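Local coordinates for LYND (Lyngbya aestuarii, PDB 4V1T), which probably catalyses the ATP- and magnesium-dependent cyclodehydration of cysteine residues in a precursor peptide to thiazolines, at residues 363-367 with 424-428; 306-310 with 721-725; 159-163 with 211-215; 405-409 with 419-424. All coordinates share one frame; numbering follows the deposited sequence.

Interaction 1 of 4, residues 363-367 with 424-428; sequences TGVVT and AVERY. With ADP (adenosine-5'-diphosphate), chain L.
Val365 and Val366, in an irregular stretch of chain, pass alongside the helix carrying Ala424 and Val425, with CA of Val366 6.0 Å from CA of Ala424 and CA of Val365 6.7 Å from CA of Val425. The contact is made by apolar side chains. Val365 sets CG1 opposite its own carbonyl carbon (chi1 -61°), which carries this methyl over the centre of the Tyr428 ring, 3.9 Å from the centroid and only 5° off the ring normal, a face-on CH-pi contact. Its other methyl, CG2, meets CG2 of Val425 at 4.0 Å. Helix 413-429, on which these partners sit, belongs to the YcaO ATP-binding domain, and Glu426, the residue after Val425, turns away from the loop to the nucleotide, where OE1 accepts a 2.6 Å hydrogen bond from O3' of ADP. Packing is tightest where CG1 of Val366 presses on CB of Ala424 at 3.2 Å, closer than ordinary van der Waals contact. The same CG1 lies 4.1 Å from CG2 of Val425. Ile725 packs against Val365, Val425 and Tyr428. Were Tyr428 replaced by an alanine, CG1 of Val365 would probably lose the ring face it rests on, and a gap would open beside Ile725.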
loop_
_atom_site.group_PDB
_atom_site.type_symbol
_atom_site.label_atom_id
_atom_site.label_comp_id
_atom_site.label_asym_id
_atom_site.label_seq_id
_atom_site.Cartn_x
_atom_site.Cartn_y
_atom_site.Cartn_z
ATOM N N THR B 363 15.973 -0.353 -8.839
ATOM C CA THR B 363 16.612 -1.581 -8.373
ATOM C C THR B 363 15.762 -2.822 -8.631
ATOM O O THR B 363 16.198 -3.948 -8.382
ATOM C CB THR B 363 16.885 -1.499 -6.855
ATOM O OG1 THR B 363 17.851 -2.479 -6.489
ATOM C CG2 THR B 363 15.604 -1.726 -6.074
ATOM N N GLY B 364 14.540 -2.605 -9.108
ATOM C CA GLY B 364 13.577 -3.680 -9.258
ATOM C C GLY B 364 13.534 -4.285 -10.647
ATOM O O GLY B 364 14.370 -3.992 -11.491
ATOM N N VAL B 365 12.535 -5.129 -10.869
ATOM C CA VAL B 365 12.345 -5.813 -12.148
ATOM C C VAL B 365 10.989 -5.484 -12.753
ATOM O O VAL B 365 10.743 -5.810 -13.906
ATOM C CB VAL B 365 12.467 -7.342 -12.001
ATOM C CG1 VAL B 365 13.848 -7.706 -11.495
ATOM C CG2 VAL B 365 11.406 -7.868 -11.052
ATOM N N VAL B 366 10.105 -4.866 -11.965
ATOM C CA VAL B 366 8.831 -4.362 -12.481
ATOM C C VAL B 366 8.728 -2.866 -12.200
ATOM O O VAL B 366 8.985 -2.415 -11.091
ATOM C CB VAL B 366 7.618 -5.133 -11.897
ATOM C CG1 VAL B 366 7.921 -6.615 -11.811
ATOM C CG2 VAL B 366 7.254 -4.661 -10.524
ATOM N N THR B 367 8.382 -2.100 -13.226
ATOM C CA THR B 367 8.408 -0.643 -13.150
ATOM C C THR B 367 7.404 -0.141 -12.138
ATOM O O THR B 367 7.749 0.603 -11.239
ATOM C CB THR B 367 8.082 0.004 -14.515
ATOM O OG1 THR B 367 8.828 -0.649 -15.546
ATOM C CG2 THR B 367 8.408 1.495 -14.506
ATOM N N ALA B 424 4.995 -9.991 -14.611
ATOM C CA ALA B 424 6.127 -9.101 -14.868
ATOM C C ALA B 424 7.452 -9.802 -14.508
ATOM O O ALA B 424 8.438 -9.708 -15.240
ATOM C CB ALA B 424 5.963 -7.805 -14.100
ATOM N N VAL B 425 7.461 -10.521 -13.388
ATOM C CA VAL B 425 8.638 -11.282 -12.979
ATOM C C VAL B 425 8.839 -12.501 -13.884
ATOM O O VAL B 425 9.966 -12.911 -14.147
ATOM C CB VAL B 425 8.529 -11.741 -11.515
ATOM C CG1 VAL B 425 9.715 -12.609 -11.129
ATOM C CG2 VAL B 425 8.437 -10.539 -10.592
ATOM N N GLU B 426 7.736 -13.067 -14.359
ATOM C CA GLU B 426 7.780 -14.171 -15.294
ATOM C C GLU B 426 8.496 -13.744 -16.577
ATOM O O GLU B 426 9.377 -14.442 -17.064
ATOM C CB GLU B 426 6.357 -14.652 -15.615
ATOM C CG GLU B 426 6.267 -15.729 -16.708
ATOM C CD GLU B 426 5.003 -15.605 -17.549
ATOM O OE1 GLU B 426 3.908 -15.455 -16.971
ATOM O OE2 GLU B 426 5.105 -15.649 -18.795
ATOM N N ARG B 427 8.104 -12.598 -17.118
ATOM C CA ARG B 427 8.680 -12.116 -18.357
ATOM C C ARG B 427 10.152 -11.774 -18.191
ATOM O O ARG B 427 10.957 -12.055 -19.073
ATOM C CB ARG B 427 7.911 -10.900 -18.875
ATOM C CG ARG B 427 6.445 -11.179 -19.191
ATOM C CD ARG B 427 6.248 -11.973 -20.474
ATOM N NE ARG B 427 4.871 -12.463 -20.587
ATOM C CZ ARG B 427 3.820 -11.701 -20.897
ATOM N NH1 ARG B 427 3.972 -10.397 -21.130
ATOM N NH2 ARG B 427 2.608 -12.239 -20.972
ATOM N N TYR B 428 10.518 -11.191 -17.057
ATOM C CA TYR B 428 11.918 -10.857 -16.803
ATOM C C TYR B 428 12.796 -12.106 -16.710
ATOM O O TYR B 428 13.870 -12.164 -17.298
ATOM C CB TYR B 428 12.058 -10.026 -15.525
ATOM C CG TYR B 428 13.487 -9.949 -15.015
ATOM C CD1 TYR B 428 14.362 -8.982 -15.485
ATOM C CD2 TYR B 428 13.960 -10.859 -14.074
ATOM C CE1 TYR B 428 15.667 -8.918 -15.033
ATOM C CE2 TYR B 428 15.268 -10.807 -13.613
ATOM C CZ TYR B 428 16.117 -9.832 -14.091
ATOM O OH TYR B 428 17.410 -9.777 -13.632
HETATM P PB ADP L . -1.868 -15.420 -18.259
HETATM O O1B ADP L . -0.835 -16.414 -18.724
HETATM O O2B ADP L . -3.201 -15.566 -18.935
HETATM O O3B ADP L . -1.342 -14.018 -18.221
HETATM P PA ADP L . -2.443 -14.951 -15.447
HETATM O O1A ADP L . -3.442 -15.658 -14.567
HETATM O O2A ADP L . -2.721 -13.522 -15.873
HETATM O O3A ADP L . -2.131 -15.888 -16.730
HETATM O "O5'" ADP L . -1.033 -14.982 -14.694
HETATM C "C5'" ADP L . 0.059 -14.208 -15.150
HETATM C "C4'" ADP L . 1.330 -14.801 -14.565
HETATM O "O4'" ADP L . 1.371 -14.590 -13.155
HETATM C "C3'" ADP L . 1.392 -16.304 -14.765
HETATM O "O3'" ADP L . 2.746 -16.661 -15.011
HETATM C "C2'" ADP L . 0.952 -16.911 -13.455
HETATM O "O2'" ADP L . 1.630 -18.135 -13.161
HETATM C "C1'" ADP L . 1.337 -15.837 -12.457
HETATM N N9 ADP L . 0.379 -15.791 -11.328
HETATM C C8 ADP L . -0.929 -15.459 -11.391
HETATM N N7 ADP L . -1.492 -15.509 -10.159
HETATM C C5 ADP L . -0.536 -15.874 -9.293
HETATM C C6 ADP L . -0.461 -16.117 -7.839
HETATM N N6 ADP L . -1.571 -15.963 -7.083
HETATM N N1 ADP L . 0.727 -16.490 -7.316
HETATM C C2 ADP L . 1.825 -16.640 -8.078
HETATM N N3 ADP L . 1.825 -16.434 -9.413
HETATM C C4 ADP L . 0.698 -16.062 -10.065
#

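Interaction 2 of 4, residues 306-310 with 721-725; sequences IKRSQ and TRPDI
Arg308 and Gln310 both reach Asp724 over one face of its carboxylate, each at its own oxygen. CG of Asp724 lies between its backbone N and carbonyl carbon (chi1 58°), which turns the carboxylate toward both donors. NE of Arg308 gives OD2 a nearly straight bond (2.9 Å, 165°), part of a salt bridge. The acceptor lies in the guanidinium plane, which stands 65° from that of the carboxylate. NE2 of Gln310 reaches OD1 at 3.0 Å and also rests 3.5 Å from CD of Pro723. Behind the carboxylate, CG2 of Ile306 packs on CB of Asp724 at 3.9 Å. OE1 of Gln310 is buried without a polar partner in the model, above one face of the Arg308 guanidinium and offset toward the rim.

Elsewhere the contact is looser. At one margin Ser309 and Pro723 barely meet, OG to CB 4.3 Å. At the separate, water-bridged end one water accepts from NH2 of Arg308 and donates to OD2 of Asp724, and a second accepts from NE2 of Gln310 and from NH1 of Arg722, whose main partner is Glu436. Replacing Asp724 by an alanine would probably strip Arg308 of this counter-charge and Gln310 NE2 of its carboxylate acceptor. Arg308 also touches the zinc ligand Cys206, and Arg210 forms a second salt bridge to OD2. Such pairing would be expected to keep Asp724 ionised, tying the zinc-site region electrostatically to the YcaO domain.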
loop_
_atom_site.group_PDB
_atom_site.type_symbol
_atom_site.label_atom_id
_atom_site.label_comp_id
_atom_site.label_asym_id
_atom_site.label_seq_id
_atom_site.Cartn_x
_atom_site.Cartn_y
_atom_site.Cartn_z
ATOM N N ILE B 306 19.068 -6.137 -3.989
ATOM C CA ILE B 306 19.307 -7.536 -3.688
ATOM C C ILE B 306 20.720 -7.906 -4.121
ATOM O O ILE B 306 21.138 -7.597 -5.222
ATOM C CB ILE B 306 18.278 -8.456 -4.387
ATOM C CG1 ILE B 306 16.917 -8.367 -3.693
ATOM C CG2 ILE B 306 18.730 -9.922 -4.343
ATOM C CD1 ILE B 306 16.127 -7.134 -4.031
ATOM N N LYS B 307 21.453 -8.562 -3.239
ATOM C CA LYS B 307 22.752 -9.119 -3.589
ATOM C C LYS B 307 22.519 -10.351 -4.453
ATOM O O LYS B 307 21.956 -11.337 -3.996
ATOM C CB LYS B 307 23.536 -9.477 -2.327
ATOM C CG LYS B 307 24.845 -10.212 -2.581
ATOM C CD LYS B 307 25.550 -10.510 -1.269
ATOM C CE LYS B 307 26.179 -11.896 -1.251
ATOM N NZ LYS B 307 27.596 -11.870 -1.682
ATOM N N ARG B 308 22.950 -10.278 -5.707
ATOM C CA ARG B 308 22.736 -11.368 -6.654
ATOM C C ARG B 308 23.765 -12.460 -6.434
ATOM O O ARG B 308 24.968 -12.224 -6.537
ATOM C CB ARG B 308 22.795 -10.850 -8.099
ATOM C CG ARG B 308 21.905 -9.635 -8.338
ATOM C CD ARG B 308 21.964 -9.163 -9.782
ATOM N NE ARG B 308 21.418 -10.166 -10.701
ATOM C CZ ARG B 308 22.066 -10.699 -11.735
ATOM N NH1 ARG B 308 23.308 -10.337 -12.026
ATOM N NH2 ARG B 308 21.455 -11.598 -12.498
ATOM N N SER B 309 23.295 -13.663 -6.136
ATOM C CA SER B 309 24.192 -14.800 -5.880
ATOM C C SER B 309 24.997 -15.169 -7.115
ATOM O O SER B 309 26.107 -15.688 -6.997
ATOM C CB SER B 309 23.401 -16.022 -5.414
ATOM O OG SER B 309 22.446 -15.661 -4.433
ATOM N N GLN B 310 24.432 -14.897 -8.291
ATOM C CA GLN B 310 25.059 -15.235 -9.554
ATOM C C GLN B 310 25.788 -14.048 -10.171
ATOM O O GLN B 310 26.066 -14.039 -11.363
ATOM C CB GLN B 310 24.016 -15.794 -10.535
ATOM C CG GLN B 310 23.047 -14.783 -11.139
ATOM C CD GLN B 310 21.850 -14.501 -10.259
ATOM O OE1 GLN B 310 21.975 -14.319 -9.045
ATOM N NE2 GLN B 310 20.672 -14.453 -10.868
ATOM N N THR B 721 14.126 -19.906 -13.015
ATOM C CA THR B 721 14.149 -19.214 -11.725
ATOM C C THR B 721 15.503 -18.557 -11.474
ATOM O O THR B 721 16.552 -19.213 -11.520
ATOM C CB THR B 721 13.849 -20.189 -10.579
ATOM O OG1 THR B 721 12.575 -20.812 -10.797
ATOM C CG2 THR B 721 13.836 -19.464 -9.239
ATOM N N ARG B 722 15.477 -17.257 -11.200
ATOM C CA ARG B 722 16.692 -16.517 -10.878
ATOM C C ARG B 722 16.781 -16.382 -9.360
ATOM O O ARG B 722 15.819 -15.948 -8.736
ATOM C CB ARG B 722 16.670 -15.146 -11.544
ATOM C CG ARG B 722 16.272 -15.172 -13.017
ATOM C CD ARG B 722 17.384 -15.711 -13.904
ATOM N NE ARG B 722 16.931 -15.937 -15.280
ATOM C CZ ARG B 722 17.742 -16.129 -16.318
ATOM N NH1 ARG B 722 19.065 -16.116 -16.163
ATOM N NH2 ARG B 722 17.235 -16.328 -17.522
ATOM N N PRO B 723 17.926 -16.770 -8.754
ATOM C CA PRO B 723 18.010 -16.766 -7.284
ATOM C C PRO B 723 17.806 -15.396 -6.648
ATOM O O PRO B 723 17.327 -15.319 -5.524
ATOM C CB PRO B 723 19.438 -17.253 -7.007
ATOM C CG PRO B 723 19.858 -17.954 -8.241
ATOM C CD PRO B 723 19.172 -17.253 -9.366
ATOM N N ASP B 724 18.189 -14.336 -7.350
ATOM C CA ASP B 724 18.000 -12.972 -6.862
ATOM C C ASP B 724 16.535 -12.519 -6.974
ATOM O O ASP B 724 16.158 -11.478 -6.431
ATOM C CB ASP B 724 18.912 -12.000 -7.631
ATOM C CG ASP B 724 18.659 -12.017 -9.134
ATOM O OD1 ASP B 724 18.298 -13.087 -9.663
ATOM O OD2 ASP B 724 18.834 -10.965 -9.777
ATOM N N ILE B 725 15.727 -13.297 -7.687
ATOM C CA ILE B 725 14.294 -13.036 -7.821
ATOM C C ILE B 725 13.501 -13.834 -6.794
ATOM O O ILE B 725 12.657 -13.279 -6.086
ATOM C CB ILE B 725 13.793 -13.403 -9.231
ATOM C CG1 ILE B 725 14.474 -12.526 -10.283
ATOM C CG2 ILE B 725 12.277 -13.280 -9.330
ATOM C CD1 ILE B 725 14.150 -11.049 -10.175
HETATM O O HOH W 1 18.700 -11.968 -12.439
HETATM O O HOH W 2 20.768 -15.090 -13.754
#

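Interaction 3 of 4, residues 159-163 with 211-215; sequences DDYLQ and LRGNR
An Asx turn at Asp160, within a type I beta turn running to Gln163, meets Arg215 just beyond helix 204-213, which carries the zinc ligand Cys206. OD2 of Asp160 is shared by two donors. Its syn lone pair takes NH1 of Arg215 in a nearly straight salt-bridge bond (2.8 Å, 172°) lying in the guanidinium plane, while the backbone N of Leu162 reaches it from the anti side at 3.0 Å and closes the turn. The Arg215 chain, extended from CG to NE, brings the guanidinium to Asp160, nearly perpendicular (78°) to the carboxylate. NH1 has a second acid partner in Glu218.

CD1 of Leu162 lies over one face of the guanidinium, 3.5 Å from NH1 of Arg215. Its other methyl, CD2, lies 3.7 Å from CB of Leu211, the two leucines sliding past each other. CD1 of Leu211 extends the apolar patch to CB of Tyr161 at 3.6 Å.

Beyond CB, Tyr161 leads into the mixed sheet, where its OH bonds to the carbonyl of Gly193 and its ring meets Trp191. Leu211 and Arg215 also touch Trp191, on strand 189-196, and Arg215 occupies the N-cap position before helix 216-225; the turn is thus lodged between sheet and helices.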
loop_
_atom_site.group_PDB
_atom_site.type_symbol
_atom_site.label_atom_id
_atom_site.label_comp_id
_atom_site.label_asym_id
_atom_site.label_seq_id
_atom_site.Cartn_x
_atom_site.Cartn_y
_atom_site.Cartn_z
ATOM N N ASP B 159 27.327 11.775 -11.169
ATOM C CA ASP B 159 26.220 12.407 -11.888
ATOM C C ASP B 159 25.311 11.337 -12.487
ATOM O O ASP B 159 24.195 11.629 -12.912
ATOM C CB ASP B 159 26.740 13.349 -12.985
ATOM C CG ASP B 159 27.679 12.657 -13.966
ATOM O OD1 ASP B 159 28.297 11.640 -13.605
ATOM O OD2 ASP B 159 27.802 13.135 -15.110
ATOM N N ASP B 160 25.796 10.099 -12.514
ATOM C CA ASP B 160 25.002 8.978 -13.001
ATOM C C ASP B 160 25.489 7.695 -12.353
ATOM O O ASP B 160 26.696 7.518 -12.162
ATOM C CB ASP B 160 25.079 8.880 -14.531
ATOM C CG ASP B 160 23.977 8.022 -15.114
ATOM O OD1 ASP B 160 22.886 8.561 -15.399
ATOM O OD2 ASP B 160 24.202 6.808 -15.286
ATOM N N TYR B 161 24.558 6.800 -12.031
ATOM C CA TYR B 161 24.901 5.552 -11.350
ATOM C C TYR B 161 25.457 4.469 -12.282
ATOM O O TYR B 161 25.844 3.403 -11.818
ATOM C CB TYR B 161 23.693 5.017 -10.594
ATOM C CG TYR B 161 23.578 5.562 -9.180
ATOM C CD1 TYR B 161 23.809 6.902 -8.904
ATOM C CD2 TYR B 161 23.235 4.733 -8.123
ATOM C CE1 TYR B 161 23.701 7.399 -7.610
ATOM C CE2 TYR B 161 23.132 5.215 -6.831
ATOM C CZ TYR B 161 23.363 6.546 -6.580
ATOM O OH TYR B 161 23.248 7.023 -5.296
ATOM N N LEU B 162 25.502 4.747 -13.580
ATOM C CA LEU B 162 26.092 3.816 -14.544
ATOM C C LEU B 162 27.387 4.364 -15.134
ATOM O O LEU B 162 27.843 3.908 -16.182
ATOM C CB LEU B 162 25.094 3.492 -15.669
ATOM C CG LEU B 162 23.916 2.576 -15.304
ATOM C CD1 LEU B 162 23.014 2.392 -16.518
ATOM C CD2 LEU B 162 24.400 1.223 -14.799
ATOM N N GLN B 163 27.997 5.324 -14.451
ATOM C CA GLN B 163 29.311 5.816 -14.857
ATOM C C GLN B 163 30.312 4.665 -14.867
ATOM O O GLN B 163 30.504 4.011 -13.845
ATOM C CB GLN B 163 29.803 6.916 -13.915
ATOM C CG GLN B 163 29.213 8.291 -14.191
ATOM C CD GLN B 163 29.836 8.958 -15.409
ATOM O OE1 GLN B 163 30.566 8.328 -16.165
ATOM N NE2 GLN B 163 29.557 10.244 -15.595
ATOM N N LEU B 211 19.872 -1.572 -13.239
ATOM C CA LEU B 211 19.811 -0.235 -13.833
ATOM C C LEU B 211 19.801 -0.268 -15.353
ATOM O O LEU B 211 18.936 0.348 -15.974
ATOM C CB LEU B 211 20.995 0.618 -13.367
ATOM C CG LEU B 211 20.960 1.163 -11.948
ATOM C CD1 LEU B 211 22.240 1.928 -11.632
ATOM C CD2 LEU B 211 19.749 2.055 -11.734
ATOM N N ARG B 212 20.767 -0.973 -15.940
ATOM C CA ARG B 212 20.857 -1.133 -17.399
ATOM C C ARG B 212 19.514 -1.569 -17.981
ATOM O O ARG B 212 19.055 -1.044 -18.986
ATOM C CB ARG B 212 21.950 -2.152 -17.761
ATOM C CG ARG B 212 23.324 -1.541 -17.998
ATOM C CD ARG B 212 24.449 -2.494 -17.621
ATOM N NE ARG B 212 25.692 -1.769 -17.386
ATOM C CZ ARG B 212 26.705 -2.216 -16.649
ATOM N NH1 ARG B 212 26.653 -3.411 -16.057
ATOM N NH2 ARG B 212 27.779 -1.456 -16.490
ATOM N N GLY B 213 18.884 -2.526 -17.317
ATOM C CA GLY B 213 17.613 -3.057 -17.760
ATOM C C GLY B 213 16.462 -2.083 -17.646
ATOM O O GLY B 213 15.604 -2.020 -18.525
ATOM N N ASN B 214 16.434 -1.317 -16.563
ATOM C CA ASN B 214 15.354 -0.363 -16.339
ATOM C C ASN B 214 15.561 0.982 -17.049
ATOM O O ASN B 214 14.822 1.934 -16.808
ATOM C CB ASN B 214 15.165 -0.146 -14.832
ATOM C CG ASN B 214 14.785 -1.423 -14.113
ATOM O OD1 ASN B 214 14.099 -2.277 -14.671
ATOM N ND2 ASN B 214 15.223 -1.560 -12.869
ATOM N N ARG B 215 16.573 1.057 -17.911
ATOM C CA ARG B 215 16.815 2.239 -18.733
ATOM C C ARG B 215 16.832 1.847 -20.203
ATOM O O ARG B 215 17.850 1.981 -20.883
ATOM C CB ARG B 215 18.146 2.891 -18.372
ATOM C CG ARG B 215 18.233 3.483 -16.981
ATOM C CD ARG B 215 19.345 4.511 -16.959
ATOM N NE ARG B 215 19.716 4.918 -15.613
ATOM C CZ ARG B 215 20.884 5.463 -15.292
ATOM N NH1 ARG B 215 21.812 5.667 -16.224
ATOM N NH2 ARG B 215 21.132 5.795 -14.032
HETATM O O HOH W 3 27.376 0.796 -17.451
#

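Interaction 4 of 4, residues 405-409 with 419-424; sequences KSSGK and SGLCEA. With MG (magnesium ion), chain M; ADP (adenosine-5'-diphosphate), chain L.
The Glu423 carboxylate meets the backbone of Ser407 where a strand packs against the helix that follows it, in the magnesium and nucleotide site of the YcaO domain. Strand 406-409 runs roughly antiparallel to helix 419-424, at 147°, and the two come close because glycines meet: CA of Gly408 is 3.3 Å from N of Gly420, and a CB on Gly408 would strike that nitrogen.

The Glu423 chain is extended, CG lying opposite the backbone N (chi1 -150°), and this carries its carboxylate alongside the strand. OE1 accepts the backbone N of Ser407 at 3.1 Å, the bond nearly straight (166°) but arriving from above the carboxylate plane. By holding OE1, this strand amide acts as a second-shell group for OE2, which binds magnesium at 2.0 Å. The metal also holds O3B of ADP, three waters and one further ligand from outside the two segments.

The backbone N of Lys409 gives OG of Ser419 a weak hydrogen bond, 3.2 Å. The extended Lys409 side chain runs past the phosphates, where NZ makes a weak bond to O2B of ADP; firmer hold on this ammonium comes from Glu640 and the carbonyl of Arg636. At the other end of the contact, OG of Ser406 rests 3.6 Å from CA of Ala424. One magnesium-bound water donates both to O of Ser407, at 2.6 Å, and to O2A of ADP.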
loop_
_atom_site.group_PDB
_atom_site.type_symbol
_atom_site.label_atom_id
_atom_site.label_comp_id
_atom_site.label_asym_id
_atom_site.label_seq_id
_atom_site.Cartn_x
_atom_site.Cartn_y
_atom_site.Cartn_z
ATOM N N LYS B 405 3.005 -3.963 -22.060
ATOM C CA LYS B 405 3.021 -3.952 -20.616
ATOM C C LYS B 405 2.546 -5.307 -20.118
ATOM O O LYS B 405 1.701 -5.953 -20.751
ATOM C CB LYS B 405 2.128 -2.841 -20.078
ATOM C CG LYS B 405 2.609 -1.438 -20.415
ATOM C CD LYS B 405 1.653 -0.407 -19.848
ATOM C CE LYS B 405 2.140 1.013 -20.077
ATOM N NZ LYS B 405 1.170 2.013 -19.537
ATOM N N SER B 406 3.111 -5.761 -19.005
ATOM C CA SER B 406 2.572 -6.928 -18.326
ATOM C C SER B 406 1.283 -6.496 -17.642
ATOM O O SER B 406 1.108 -5.321 -17.313
ATOM C CB SER B 406 3.567 -7.510 -17.318
ATOM O OG SER B 406 4.736 -7.974 -17.965
ATOM N N SER B 407 0.380 -7.443 -17.435
ATOM C CA SER B 407 -0.931 -7.124 -16.909
ATOM C C SER B 407 -1.437 -8.233 -16.005
ATOM O O SER B 407 -1.052 -9.393 -16.158
ATOM C CB SER B 407 -1.910 -6.901 -18.069
ATOM O OG SER B 407 -3.186 -6.526 -17.580
ATOM N N GLY B 408 -2.322 -7.862 -15.085
ATOM C CA GLY B 408 -2.932 -8.802 -14.171
ATOM C C GLY B 408 -4.434 -8.844 -14.355
ATOM O O GLY B 408 -5.052 -7.844 -14.743
ATOM N N LYS B 409 -5.022 -10.007 -14.085
ATOM C CA LYS B 409 -6.465 -10.205 -14.194
ATOM C C LYS B 409 -6.932 -11.036 -13.007
ATOM O O LYS B 409 -6.175 -11.852 -12.480
ATOM C CB LYS B 409 -6.814 -10.910 -15.497
ATOM C CG LYS B 409 -6.174 -12.287 -15.639
ATOM C CD LYS B 409 -6.518 -12.955 -16.974
ATOM C CE LYS B 409 -5.892 -14.339 -17.068
ATOM N NZ LYS B 409 -6.312 -15.062 -18.297
ATOM N N SER B 419 -1.422 -11.441 -10.015
ATOM C CA SER B 419 -1.312 -11.853 -11.393
ATOM C C SER B 419 -0.389 -10.914 -12.175
ATOM O O SER B 419 0.466 -11.364 -12.947
ATOM C CB SER B 419 -2.702 -11.895 -12.045
ATOM O OG SER B 419 -2.608 -12.071 -13.441
ATOM N N GLY B 420 -0.573 -9.613 -11.979
ATOM C CA GLY B 420 0.219 -8.614 -12.687
ATOM C C GLY B 420 1.674 -8.631 -12.259
ATOM O O GLY B 420 2.583 -8.574 -13.082
ATOM N N LEU B 421 1.897 -8.710 -10.956
ATOM C CA LEU B 421 3.250 -8.738 -10.414
ATOM C C LEU B 421 4.017 -9.963 -10.913
ATOM O O LEU B 421 5.158 -9.862 -11.350
ATOM C CB LEU B 421 3.214 -8.732 -8.883
ATOM C CG LEU B 421 4.551 -8.965 -8.167
ATOM C CD1 LEU B 421 5.556 -7.882 -8.505
ATOM C CD2 LEU B 421 4.323 -9.031 -6.672
ATOM N N CYS B 422 3.373 -11.119 -10.843
ATOM C CA CYS B 422 4.025 -12.376 -11.178
ATOM C C CYS B 422 4.245 -12.539 -12.682
ATOM O O CYS B 422 5.196 -13.204 -13.089
ATOM C CB CYS B 422 3.222 -13.554 -10.620
ATOM S SG CYS B 422 3.208 -13.614 -8.802
ATOM N N GLU B 423 3.401 -11.927 -13.508
ATOM C CA GLU B 423 3.639 -11.958 -14.955
ATOM C C GLU B 423 4.855 -11.121 -15.292
ATOM O O GLU B 423 5.658 -11.482 -16.147
ATOM C CB GLU B 423 2.428 -11.444 -15.753
ATOM C CG GLU B 423 2.307 -12.093 -17.133
ATOM C CD GLU B 423 1.297 -11.419 -18.047
ATOM O OE1 GLU B 423 1.483 -10.228 -18.392
ATOM O OE2 GLU B 423 0.321 -12.095 -18.436
ATOM N N ALA B 424 4.995 -9.991 -14.611
ATOM C CA ALA B 424 6.127 -9.101 -14.868
ATOM C C ALA B 424 7.452 -9.802 -14.508
ATOM O O ALA B 424 8.438 -9.708 -15.240
ATOM C CB ALA B 424 5.963 -7.805 -14.100
HETATM MG MG MG M . -1.478 -12.392 -19.263
HETATM P PB ADP L . -1.868 -15.420 -18.259
HETATM O O1B ADP L . -0.835 -16.414 -18.724
HETATM O O2B ADP L . -3.201 -15.566 -18.935
HETATM O O3B ADP L . -1.342 -14.018 -18.221
HETATM P PA ADP L . -2.443 -14.951 -15.447
HETATM O O1A ADP L . -3.442 -15.658 -14.567
HETATM O O2A ADP L . -2.721 -13.522 -15.873
HETATM O O3A ADP L . -2.131 -15.888 -16.730
HETATM O "O5'" ADP L . -1.033 -14.982 -14.694
HETATM C "C5'" ADP L . 0.059 -14.208 -15.150
HETATM C "C4'" ADP L . 1.330 -14.801 -14.565
HETATM O "O4'" ADP L . 1.371 -14.590 -13.155
HETATM C "C3'" ADP L . 1.392 -16.304 -14.765
HETATM O "O3'" ADP L . 2.746 -16.661 -15.011
HETATM C "C2'" ADP L . 0.952 -16.911 -13.455
HETATM O "O2'" ADP L . 1.630 -18.135 -13.161
HETATM C "C1'" ADP L . 1.337 -15.837 -12.457
HETATM N N9 ADP L . 0.379 -15.791 -11.328
HETATM C C8 ADP L . -0.929 -15.459 -11.391
HETATM N N7 ADP L . -1.492 -15.509 -10.159
HETATM C C5 ADP L . -0.536 -15.874 -9.293
HETATM C C6 ADP L . -0.461 -16.117 -7.839
HETATM N N6 ADP L . -1.571 -15.963 -7.083
HETATM N N1 ADP L . 0.727 -16.490 -7.316
HETATM C C2 ADP L . 1.825 -16.640 -8.078
HETATM N N3 ADP L . 1.825 -16.434 -9.413
HETATM C C4 ADP L . 0.698 -16.062 -10.065
HETATM O O HOH W 4 -1.951 -11.588 -17.177
HETATM O O HOH W 5 -3.459 -12.410 -19.737
HETATM O O HOH W 6 -0.950 -10.446 -19.557
#

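In the fold
Interaction 3 closes first along the chain; the other three are nested, interaction 4 inside interaction 1 and interaction 1 inside interaction 2. Helix 413-429 joins interactions 1 and 4, whose centres are 9 Å apart; they share Ala424 and both touch ADP. Interaction 2, its centre 13 Å from that of interaction 1, meets it through the side chain of Ile725. Interaction 3 reaches interaction 1, 16 Å away between centres, through a probable hydrogen bond from Asn214 to Gly364. Interactions 3 and 4 lie farthest apart, about 25 Å between centres. The series thus leads from the zinc-bearing region, by way of the 363-367 loop, to the nucleotide site.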